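PDB 6E1R: tailspike protein from Acinetobacter phage vB_ApiP_P1, which probably recognises and cleaves the capsular polysaccharide of its host, Acinetobacter baumannii, as a trimeric hydrolase of the phage tail. Local coordinates for residues 122-127 and 152-157. Sequence-based numbering, arbitrary orientation.
Sequences TTELDA and IFTVKA
T123 and E124 pair with F153 and T154 as parallel strands one beta-helix coil apart. Three main-chain bonds join them. T123 N gives to I152 O, T154 N to T123 O at 2.9 Å, and L125 N to T154 O at 2.8 Å. The last is the straightest, 166° at the hydrogen. The tight side is the buried one, where the side chains of T123 and F153 share a face. F153 CD1 lies 3.5 Å from T123 O, with the ring oblique to it, and 4.2 Å from T123 CB. The T123 side chain touches L97, D98 and V101 of helix 94-106. Buried L125 packs on S164 and F166 of strand 164-167. T154 points to the other face. T122 OG1 is hydrogen-bonded to P151 O. The solvent side holds E124, which is exposed, and K156, which is partly so. K156 CG sits anti to the carbonyl carbon (chi1 -60°), and the extended chain runs past L125 O. Its NZ forms a salt bridge with D126 OD1 at 2.8 Å, on the anti side of the carboxylate. E124 OE1 stays 4.7 Å from K156 NZ, near but not bridged. Strand 178-184 adds the next rung in this parallel beta-helix part of the tailspike, a fold typical of phage tailspikes.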
loop_
_atom_site.group_PDB
_atom_site.type_symbol
_atom_site.label_atom_id
_atom_site.label_comp_id
_atom_site.label_asym_id
_atom_site.label_seq_id
_atom_site.Cartn_x
_atom_site.Cartn_y
_atom_site.Cartn_z
ATOM N N THR A 122 22.242 31.334 -9.608
ATOM C CA THR A 122 21.086 30.462 -9.728
ATOM C C THR A 122 20.613 30.380 -11.177
ATOM O O THR A 122 20.935 31.222 -12.020
ATOM C CB THR A 122 19.940 30.949 -8.839
ATOM O OG1 THR A 122 18.891 29.972 -8.838
ATOM C CG2 THR A 122 19.390 32.273 -9.347
ATOM N N THR A 123 19.833 29.339 -11.455
ATOM C CA THR A 123 19.215 29.131 -12.757
ATOM C C THR A 123 17.722 28.929 -12.559
ATOM O O THR A 123 17.306 27.943 -11.940
ATOM C CB THR A 123 19.827 27.925 -13.475
ATOM O OG1 THR A 123 21.188 27.748 -13.055
ATOM C CG2 THR A 123 19.765 28.107 -14.972
ATOM N N GLU A 124 16.923 29.855 -13.078
ATOM C CA GLU A 124 15.479 29.752 -12.922
ATOM C C GLU A 124 14.953 28.549 -13.694
ATOM O O GLU A 124 15.340 28.305 -14.839
ATOM C CB GLU A 124 14.799 31.036 -13.396
ATOM C CG GLU A 124 15.085 32.236 -12.506
ATOM C CD GLU A 124 14.172 33.412 -12.792
ATOM O OE1 GLU A 124 13.452 33.374 -13.812
ATOM O OE2 GLU A 124 14.176 34.376 -11.999
ATOM N N LEU A 125 14.059 27.798 -13.057
ATOM C CA LEU A 125 13.531 26.565 -13.634
ATOM C C LEU A 125 12.461 26.940 -14.650
ATOM O O LEU A 125 11.343 27.316 -14.286
ATOM C CB LEU A 125 12.987 25.657 -12.536
ATOM C CG LEU A 125 12.572 24.212 -12.843
ATOM C CD1 LEU A 125 12.593 23.402 -11.559
ATOM C CD2 LEU A 125 11.203 24.112 -13.495
ATOM N N ASP A 126 12.804 26.848 -15.931
ATOM C CA ASP A 126 11.817 27.041 -16.983
ATOM C C ASP A 126 10.837 25.877 -17.009
ATOM O O ASP A 126 11.169 24.744 -16.645
ATOM C CB ASP A 126 12.496 27.172 -18.346
ATOM C CG ASP A 126 13.319 28.434 -18.468
ATOM O OD1 ASP A 126 13.078 29.385 -17.693
ATOM O OD2 ASP A 126 14.207 28.476 -19.343
ATOM N N ALA A 127 9.614 26.165 -17.443
ATOM C CA ALA A 127 8.587 25.137 -17.485
ATOM C C ALA A 127 8.967 24.044 -18.477
ATOM O O ALA A 127 9.669 24.284 -19.464
ATOM C CB ALA A 127 7.239 25.750 -17.866
ATOM N N ILE A 152 20.682 26.134 -6.523
ATOM C CA ILE A 152 21.130 25.719 -7.851
ATOM C C ILE A 152 20.057 26.027 -8.888
ATOM O O ILE A 152 20.342 26.566 -9.963
ATOM C CB ILE A 152 21.503 24.226 -7.847
ATOM C CG1 ILE A 152 22.742 23.992 -6.980
ATOM C CG2 ILE A 152 21.728 23.725 -9.263
ATOM C CD1 ILE A 152 23.169 22.544 -6.904
ATOM N N PHE A 153 18.808 25.696 -8.573
ATOM C CA PHE A 153 17.665 26.044 -9.402
ATOM C C PHE A 153 16.701 26.899 -8.596
ATOM O O PHE A 153 16.518 26.684 -7.393
ATOM C CB PHE A 153 16.947 24.796 -9.932
ATOM C CG PHE A 153 17.705 24.070 -11.008
ATOM C CD1 PHE A 153 17.673 24.522 -12.317
ATOM C CD2 PHE A 153 18.442 22.935 -10.714
ATOM C CE1 PHE A 153 18.366 23.860 -13.312
ATOM C CE2 PHE A 153 19.137 22.268 -11.705
ATOM C CZ PHE A 153 19.099 22.730 -13.006
ATOM N N THR A 154 16.088 27.872 -9.263
ATOM C CA THR A 154 15.133 28.779 -8.641
ATOM C C THR A 154 13.759 28.548 -9.255
ATOM O O THR A 154 13.570 28.752 -10.459
ATOM C CB THR A 154 15.563 30.236 -8.816
ATOM O OG1 THR A 154 16.709 30.498 -7.996
ATOM C CG2 THR A 154 14.437 31.175 -8.426
ATOM N N VAL A 155 12.812 28.116 -8.429
ATOM C CA VAL A 155 11.447 27.880 -8.885
ATOM C C VAL A 155 10.746 29.220 -9.056
ATOM O O VAL A 155 10.766 30.066 -8.155
ATOM C CB VAL A 155 10.695 26.976 -7.897
ATOM C CG1 VAL A 155 9.287 26.704 -8.396
ATOM C CG2 VAL A 155 11.454 25.674 -7.694
ATOM N N LYS A 156 10.122 29.416 -10.215
ATOM C CA LYS A 156 9.459 30.674 -10.513
ATOM C C LYS A 156 8.157 30.802 -9.726
ATOM O O LYS A 156 7.599 29.823 -9.224
ATOM C CB LYS A 156 9.175 30.783 -12.009
ATOM C CG LYS A 156 10.413 30.731 -12.888
ATOM C CD LYS A 156 10.032 30.710 -14.358
ATOM C CE LYS A 156 11.259 30.735 -15.248
ATOM N NZ LYS A 156 10.887 30.766 -16.689
ATOM N N ALA A 157 7.675 32.038 -9.624
ATOM C CA ALA A 157 6.466 32.314 -8.863
ATOM C C ALA A 157 5.240 31.727 -9.554
ATOM O O ALA A 157 5.192 31.592 -10.780
ATOM C CB ALA A 157 6.286 33.820 -8.673
#